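PDB 4D7Q: ralf, proline/betaine transporter from Legionella pneumophila, which probably acts as a guanine-nucleotide exchange factor, here as an engineered chimera joining the Legionella RalF Sec7 domain to the Rickettsia RalF capping domain. Local coordinates for residues 239-244 with 322-327; 245-250 with 268-273; 275-280 with 313-318. The protein carries 2 engineered substitutions. One frame throughout, in Å; residues are numbered along the deposited sequence.

Contact 1. Residues 239-244 with 322-327; sequences FPKLQN and ITASFE
Phe239 and Ser325 mark the closest backbone approach between loop 239-244 and segment 322-327, on helix 313-325, their CA atoms 5.1 Å apart; the loop turns back on itself there through a bond from Leu242 N to Phe239 O. Ser325 has the largest buried area of the residues in this contact and is touched by Phe239, Pro240 and Lys241. Its OG accepts the N-H of Lys241 (N to OG 3.1 Å, 156° at the hydrogen) and is also hydrogen-bonded to Gln321 O one helical turn earlier, so two bonds grip this buried hydroxyl. With chi1 at -73°, OG lies beside its own backbone N and opposite the carbonyl carbon, within reach of both partners. Round it the loop closes in: Phe239 CB comes to 3.4 Å from Ser325 OG, and Pro240 CD lies 3.6 Å from Ser325 CB. The Phe239 ring presents its edge to Ser325 CB and, further along, to the face of Phe326, an offset edge-to-face pair with centroids 6.0 Å apart and planes at 66°. Beneath, Leu242 CD1 touches Ile322 CG1 at 3.8 Å. Thr221 and Leu225 of helix 220-230 and Ile280 of strand 277-283 pack round Phe326. The arrangement is a loop of the Rickettsia-derived capping domain packed on helix 313-325, its turn held by that serine and its apolar side chains on Ile322 and Phe326.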
# COMPACT_ATOMS: atom_id res chain seq x y z
N PHE A 239 -2.89 -6.38 25.87
CA PHE A 239 -4.14 -5.76 25.44
C PHE A 239 -5.22 -5.80 26.53
O PHE A 239 -5.72 -6.88 26.85
CB PHE A 239 -4.60 -6.41 24.11
CG PHE A 239 -3.51 -6.37 23.05
CD1 PHE A 239 -3.23 -5.20 22.36
CD2 PHE A 239 -2.74 -7.50 22.79
CE1 PHE A 239 -2.20 -5.16 21.41
CE2 PHE A 239 -1.71 -7.46 21.84
CZ PHE A 239 -1.44 -6.29 21.16
N PRO A 240 -5.57 -4.62 27.14
CA PRO A 240 -6.56 -4.62 28.23
C PRO A 240 -7.93 -5.23 27.94
O PRO A 240 -8.54 -5.74 28.87
CB PRO A 240 -6.64 -3.14 28.64
CG PRO A 240 -5.37 -2.53 28.17
CD PRO A 240 -5.01 -3.27 26.92
N LYS A 241 -8.41 -5.22 26.68
CA LYS A 241 -9.72 -5.80 26.33
C LYS A 241 -9.63 -7.31 26.08
O LYS A 241 -10.65 -7.96 25.85
CB LYS A 241 -10.35 -5.09 25.12
CG LYS A 241 -10.48 -3.57 25.26
CD LYS A 241 -11.51 -3.13 26.30
CE LYS A 241 -11.75 -1.65 26.24
NZ LYS A 241 -12.09 -1.08 27.57
N LEU A 242 -8.41 -7.82 26.13
CA LEU A 242 -8.15 -9.21 25.86
C LEU A 242 -7.45 -9.97 27.00
O LEU A 242 -6.88 -11.02 26.80
CB LEU A 242 -7.37 -9.33 24.55
CG LEU A 242 -8.09 -8.92 23.27
CD1 LEU A 242 -7.13 -8.85 22.11
CD2 LEU A 242 -9.23 -9.86 22.93
N GLN A 243 -7.50 -9.43 28.20
CA GLN A 243 -6.78 -9.99 29.33
C GLN A 243 -7.24 -11.37 29.88
O GLN A 243 -6.53 -11.99 30.62
CB GLN A 243 -6.63 -8.96 30.43
CG GLN A 243 -5.59 -7.90 30.13
CD GLN A 243 -4.24 -8.47 29.74
OE1 GLN A 243 -3.78 -8.26 28.66
NE2 GLN A 243 -3.61 -9.17 30.64
N ASN A 244 -8.41 -11.84 29.46
CA ASN A 244 -8.90 -13.17 29.79
C ASN A 244 -8.77 -14.10 28.59
O ASN A 244 -9.19 -15.25 28.66
CB ASN A 244 -10.37 -13.13 30.26
CG ASN A 244 -10.51 -12.69 31.69
OD1 ASN A 244 -10.09 -13.39 32.62
ND2 ASN A 244 -11.10 -11.52 31.91
N ILE A 322 -8.58 -5.41 19.82
CA ILE A 322 -7.17 -5.01 19.76
C ILE A 322 -7.12 -3.49 19.65
O ILE A 322 -6.38 -2.86 20.41
CB ILE A 322 -6.46 -5.70 18.56
CG1 ILE A 322 -6.28 -7.22 18.83
CG2 ILE A 322 -5.09 -5.00 18.25
CD1 ILE A 322 -5.97 -8.09 17.57
N THR A 323 -7.92 -2.92 18.72
CA THR A 323 -7.95 -1.47 18.51
C THR A 323 -8.38 -0.72 19.76
O THR A 323 -7.72 0.25 20.14
CB THR A 323 -8.81 -1.08 17.29
OG1 THR A 323 -8.44 -1.88 16.17
CG2 THR A 323 -8.61 0.36 16.92
N ALA A 324 -9.45 -1.19 20.43
CA ALA A 324 -9.97 -0.55 21.64
C ALA A 324 -9.03 -0.70 22.84
O ALA A 324 -9.16 0.04 23.81
CB ALA A 324 -11.35 -1.08 21.96
N SER A 325 -8.05 -1.62 22.75
CA SER A 325 -7.04 -1.89 23.78
C SER A 325 -5.97 -0.80 23.82
O SER A 325 -5.32 -0.63 24.84
CB SER A 325 -6.40 -3.25 23.56
OG SER A 325 -7.29 -4.30 23.91
N PHE A 326 -5.76 -0.09 22.71
CA PHE A 326 -4.80 1.01 22.70
C PHE A 326 -5.46 2.17 23.42
O PHE A 326 -6.68 2.34 23.32
CB PHE A 326 -4.35 1.37 21.26
CG PHE A 326 -3.42 0.32 20.66
CD1 PHE A 326 -2.05 0.39 20.86
CD2 PHE A 326 -3.93 -0.75 19.94
CE1 PHE A 326 -1.19 -0.59 20.34
CE2 PHE A 326 -3.07 -1.74 19.42
CZ PHE A 326 -1.71 -1.65 19.62
N GLU A 327 -4.70 2.91 24.23
CA GLU A 327 -5.24 4.04 24.99
C GLU A 327 -5.76 5.14 24.07
O GLU A 327 -6.79 5.74 24.37
CB GLU A 327 -4.17 4.63 25.92
CG GLU A 327 -3.93 3.80 27.17
CD GLU A 327 -2.96 4.43 28.15
OE1 GLU A 327 -2.16 5.30 27.73
OE2 GLU A 327 -3.00 4.04 29.34

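Contact 2. Residues 245-250 with 268-273; sequences NNLTIE and VIIKDE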
# COMPACT_ATOMS: atom_id res chain seq x y z
N ASN A 245 -8.20 -13.58 27.46
CA ASN A 245 -8.03 -14.33 26.22
C ASN A 245 -6.63 -14.91 26.13
O ASN A 245 -5.65 -14.22 26.42
CB ASN A 245 -8.29 -13.44 24.98
CG ASN A 245 -9.76 -13.18 24.69
OD1 ASN A 245 -10.27 -13.57 23.63
ND2 ASN A 245 -10.46 -12.51 25.60
N ASN A 246 -6.55 -16.15 25.67
CA ASN A 246 -5.28 -16.84 25.45
C ASN A 246 -4.95 -16.72 23.96
O ASN A 246 -5.44 -17.50 23.13
CB ASN A 246 -5.35 -18.28 25.98
CG ASN A 246 -5.66 -18.35 27.45
OD1 ASN A 246 -5.20 -17.52 28.25
ND2 ASN A 246 -6.46 -19.33 27.85
N LEU A 247 -4.18 -15.70 23.64
CA LEU A 247 -3.77 -15.37 22.30
C LEU A 247 -2.51 -16.08 21.83
O LEU A 247 -1.68 -16.46 22.59
CB LEU A 247 -3.58 -13.86 22.14
CG LEU A 247 -4.72 -12.94 22.47
CD1 LEU A 247 -4.31 -11.49 22.45
CD2 LEU A 247 -5.95 -13.19 21.63
N THR A 248 -2.42 -16.21 20.53
CA THR A 248 -1.24 -16.67 19.84
C THR A 248 -0.68 -15.49 19.03
O THR A 248 -1.32 -15.01 18.14
CB THR A 248 -1.64 -17.85 18.96
OG1 THR A 248 -1.99 -18.94 19.79
CG2 THR A 248 -0.58 -18.23 18.06
N ILE A 249 0.50 -15.02 19.37
CA ILE A 249 1.05 -13.82 18.77
C ILE A 249 2.38 -14.10 18.06
O ILE A 249 3.29 -14.68 18.62
CB ILE A 249 1.16 -12.66 19.77
CG1 ILE A 249 -0.15 -12.48 20.53
CG2 ILE A 249 1.54 -11.39 19.03
CD1 ILE A 249 -0.13 -11.53 21.68
N GLU A 250 2.42 -13.68 16.81
CA GLU A 250 3.53 -13.82 15.86
C GLU A 250 3.87 -12.42 15.36
O GLU A 250 3.01 -11.54 15.30
CB GLU A 250 3.04 -14.67 14.68
CG GLU A 250 4.09 -15.12 13.67
CD GLU A 250 3.54 -15.83 12.45
OE1 GLU A 250 2.56 -16.60 12.60
OE2 GLU A 250 4.10 -15.63 11.35
N VAL A 268 2.19 -7.56 13.49
CA VAL A 268 1.84 -8.37 14.64
C VAL A 268 0.61 -9.16 14.19
O VAL A 268 -0.42 -8.57 13.87
CB VAL A 268 1.47 -7.50 15.87
CG1 VAL A 268 1.23 -8.37 17.10
CG2 VAL A 268 2.52 -6.41 16.15
N ILE A 269 0.72 -10.50 14.14
CA ILE A 269 -0.36 -11.39 13.75
C ILE A 269 -0.91 -11.99 15.03
O ILE A 269 -0.17 -12.61 15.79
CB ILE A 269 0.09 -12.46 12.69
CG1 ILE A 269 0.74 -11.80 11.41
CG2 ILE A 269 -1.07 -13.42 12.31
CD1 ILE A 269 -0.13 -10.81 10.59
N ILE A 270 -2.20 -11.72 15.30
CA ILE A 270 -2.87 -12.16 16.53
C ILE A 270 -4.04 -13.07 16.24
O ILE A 270 -4.94 -12.72 15.47
CB ILE A 270 -3.28 -10.96 17.43
CG1 ILE A 270 -2.06 -10.04 17.71
CG2 ILE A 270 -3.95 -11.43 18.73
CD1 ILE A 270 -2.36 -8.74 18.42
N LYS A 271 -4.03 -14.25 16.90
CA LYS A 271 -5.07 -15.25 16.79
C LYS A 271 -5.60 -15.59 18.16
O LYS A 271 -4.81 -15.79 19.09
CB LYS A 271 -4.58 -16.50 16.03
CG LYS A 271 -4.27 -16.21 14.55
CD LYS A 271 -3.65 -17.38 13.81
CE LYS A 271 -3.30 -16.98 12.40
NZ LYS A 271 -2.21 -17.83 11.83
N ASP A 272 -6.91 -15.65 18.29
CA ASP A 272 -7.53 -16.09 19.53
C ASP A 272 -7.96 -17.54 19.51
O ASP A 272 -7.67 -18.25 18.60
CB ASP A 272 -8.65 -15.16 19.99
CG ASP A 272 -9.82 -15.10 19.03
OD1 ASP A 272 -10.15 -16.08 18.38
OD2 ASP A 272 -10.40 -14.04 18.94
N GLU A 273 -8.65 -17.96 20.57
CA GLU A 273 -9.07 -19.35 20.75
C GLU A 273 -10.31 -19.74 19.89
O GLU A 273 -10.61 -20.88 19.74
CB GLU A 273 -9.27 -19.68 22.25
CG GLU A 273 -9.26 -18.48 23.20
CD GLU A 273 -8.74 -18.77 24.61
OE1 GLU A 273 -8.34 -19.92 24.92
OE2 GLU A 273 -8.75 -17.83 25.43
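Thr248 and Lys271 form a hydrogen-bonded pair in the antiparallel ladder between strands 248-252 and 264-271, the outermost strand and its neighbour in the six-stranded sheet of the capping domain. The short axes approach to 4.8 Å, with N-to-C directions 165° apart. Thr248 N to Lys271 O (2.8 Å, 170° at the hydrogen) and Lys271 N to Thr248 O close one ring of bonds; Glu250 and Ile269 close the next, two residues on. Between them Ile249 faces Ile270 as a non-hydrogen-bonded pair.

The relief of the ladder is carried by the face that bears Ile249 and Ile270. Ile249 puts CG2 opposite its backbone N, and this branch fits between two residues of the partner strand, 3.6 Å from Val268 CG1 and 4.1 Å from Ile270 CG1. Ile270 in turn sends its own CG2 the other way along the ladder, against Leu247 CD1 at 3.7 Å. The second methyl of Leu247, CD2, rests on Asp272 CB, so the forked end of the leucine straddles the step from Ile270 to Asp272. Branches thus interlock diagonally, while Phe239 and Ile322 pack on Ile270 from the helix side. On the face of Thr248, Glu250, Ile269 and Lys271 the fit is shallower: CB atoms meet, and the Lys271 chain leads away. Glu250 is instead salt-bridged to Lys252 on its own strand.

Beyond the regular strands Glu273 reaches back across to Asn246, its carboxylate plane turned 57° from the side-chain amide of that asparagine. The bond itself uses the main chain: the backbone N of Asn246 donates to Glu273 OE2 at 2.8 Å, from above the carboxylate plane.

Contact 3. Residues 275-280 with 313-318; sequences SGAAEI and EQSLKL
Leu318 and Gln314, on one flank of helix 313-325, point toward the start of strand 277-283, while Ser315 leaves the helix to the side; the helix and strand segments lie 6.8 Å apart at closest and run at 35° to each other. The Ser315 hydroxyl still reaches the backbone, where OG accepts the N-H of Ala277 (N to OG 2.8 Å, 163° at the hydrogen). Leu318 comes in from the next turn: its CG stands opposite the backbone N (chi1 -179°), which carries CD2 to 3.4 Å from Gly276 O, while CG lies 4.2 Å from Ala278 CB. Gln314 CG also lies against Gly276, 3.6 Å from its N, and the bent chain directs NE2 to Asp272 OD2. Asp272 OD1 in turn accepts from Gly276 N. All three side chains converge on Gly276, with Ser315 and Leu318 continuing onto Ala277 and Ala278, and the small Gly276 lets the backbones come to 3.9 Å between its CA and that of Ser315. Chemically, the buried Ala277 N-H is satisfied by a side chain of the helix, and Asp272 ties both segments to the preceding turn, so polar bonds as well as apolar contact fix the helix against the sheet.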
# COMPACT_ATOMS: atom_id res chain seq x y z
N SER A 275 -10.76 -18.91 16.57
CA SER A 275 -10.31 -18.79 15.18
C SER A 275 -10.24 -17.37 14.62
O SER A 275 -9.96 -17.18 13.43
CB SER A 275 -11.04 -19.78 14.26
OG SER A 275 -10.64 -21.11 14.54
N GLY A 276 -10.45 -16.37 15.49
CA GLY A 276 -10.33 -14.97 15.12
C GLY A 276 -8.89 -14.65 14.78
O GLY A 276 -7.97 -15.13 15.45
N ALA A 277 -8.67 -13.89 13.68
CA ALA A 277 -7.34 -13.50 13.24
C ALA A 277 -7.32 -12.04 12.81
O ALA A 277 -8.25 -11.56 12.17
CB ALA A 277 -6.83 -14.42 12.13
N ALA A 278 -6.28 -11.31 13.25
CA ALA A 278 -6.17 -9.87 12.99
C ALA A 278 -4.72 -9.44 12.89
O ALA A 278 -3.85 -10.08 13.48
CB ALA A 278 -6.88 -9.09 14.09
N GLU A 279 -4.46 -8.35 12.17
CA GLU A 279 -3.10 -7.88 11.96
C GLU A 279 -2.88 -6.44 12.42
O GLU A 279 -3.71 -5.56 12.17
CB GLU A 279 -2.78 -8.03 10.46
CG GLU A 279 -1.50 -7.37 9.97
CD GLU A 279 -1.36 -7.32 8.46
OE1 GLU A 279 -2.39 -7.30 7.76
OE2 GLU A 279 -0.21 -7.30 7.98
N ILE A 280 -1.74 -6.19 13.10
CA ILE A 280 -1.34 -4.84 13.50
C ILE A 280 -0.15 -4.45 12.64
O ILE A 280 0.95 -4.97 12.84
CB ILE A 280 -1.01 -4.57 15.00
CG1 ILE A 280 -2.02 -5.19 16.00
CG2 ILE A 280 -0.86 -3.05 15.22
CD1 ILE A 280 -1.47 -5.18 17.52
N GLU A 313 -16.65 -13.15 11.41
CA GLU A 313 -17.20 -12.16 12.33
C GLU A 313 -16.29 -12.09 13.57
O GLU A 313 -16.06 -11.00 14.11
CB GLU A 313 -18.62 -12.56 12.73
CG GLU A 313 -19.51 -11.39 13.10
CD GLU A 313 -20.96 -11.78 13.31
OE1 GLU A 313 -21.68 -11.94 12.30
OE2 GLU A 313 -21.36 -11.93 14.48
N GLN A 314 -15.73 -13.25 14.00
CA GLN A 314 -14.81 -13.40 15.13
C GLN A 314 -13.53 -12.55 14.94
O GLN A 314 -13.07 -11.89 15.87
CB GLN A 314 -14.45 -14.88 15.37
CG GLN A 314 -13.66 -15.11 16.68
CD GLN A 314 -14.28 -14.45 17.91
OE1 GLN A 314 -15.48 -14.58 18.18
NE2 GLN A 314 -13.47 -13.72 18.67
N SER A 315 -12.98 -12.57 13.72
CA SER A 315 -11.80 -11.79 13.31
C SER A 315 -12.08 -10.28 13.39
O SER A 315 -11.25 -9.52 13.91
CB SER A 315 -11.38 -12.19 11.90
OG SER A 315 -10.83 -13.50 11.93
N LEU A 316 -13.27 -9.85 12.90
CA LEU A 316 -13.72 -8.46 12.96
C LEU A 316 -13.80 -8.01 14.42
O LEU A 316 -13.31 -6.93 14.76
CB LEU A 316 -15.09 -8.32 12.24
CG LEU A 316 -15.79 -6.94 12.32
CD1 LEU A 316 -14.97 -5.84 11.65
CD2 LEU A 316 -17.17 -6.99 11.75
N LYS A 317 -14.36 -8.88 15.31
CA LYS A 317 -14.45 -8.59 16.74
C LYS A 317 -13.04 -8.45 17.33
O LYS A 317 -12.75 -7.46 18.02
CB LYS A 317 -15.22 -9.72 17.44
CG LYS A 317 -15.59 -9.40 18.88
CD LYS A 317 -16.05 -10.63 19.62
CE LYS A 317 -16.24 -10.36 21.09
NZ LYS A 317 -17.06 -11.42 21.74
N LEU A 318 -12.14 -9.42 17.03
CA LEU A 318 -10.76 -9.39 17.50
C LEU A 318 -10.03 -8.12 17.05
O LEU A 318 -9.38 -7.49 17.90
CB LEU A 318 -9.99 -10.67 17.08
CG LEU A 318 -8.51 -10.80 17.53
CD1 LEU A 318 -8.37 -10.84 19.06
CD2 LEU A 318 -7.88 -12.02 16.92

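How the contacts relate
All three contacts lie in the Rickettsia-derived capping domain, on one side of the chain's centre. Contacts 2 and 3 are closest, with centres about 9 Å apart; contact 1 stands about 12 Å from contact 2 and 13 Å from contact 3. Along the chain contact 2 closes before contact 3 opens, and both are nested inside the loop closed by contact 1. Contacts 1 and 3 both use helix 313-325, while contacts 2 and 3 share the sheet through neighbouring strands 264-271 and 277-283. Ile270, Ile280, Ile322 and Phe239 meet between them, so side chains of the helix, of two inner strands and of loop 239-244 pack together on one side of the sheet.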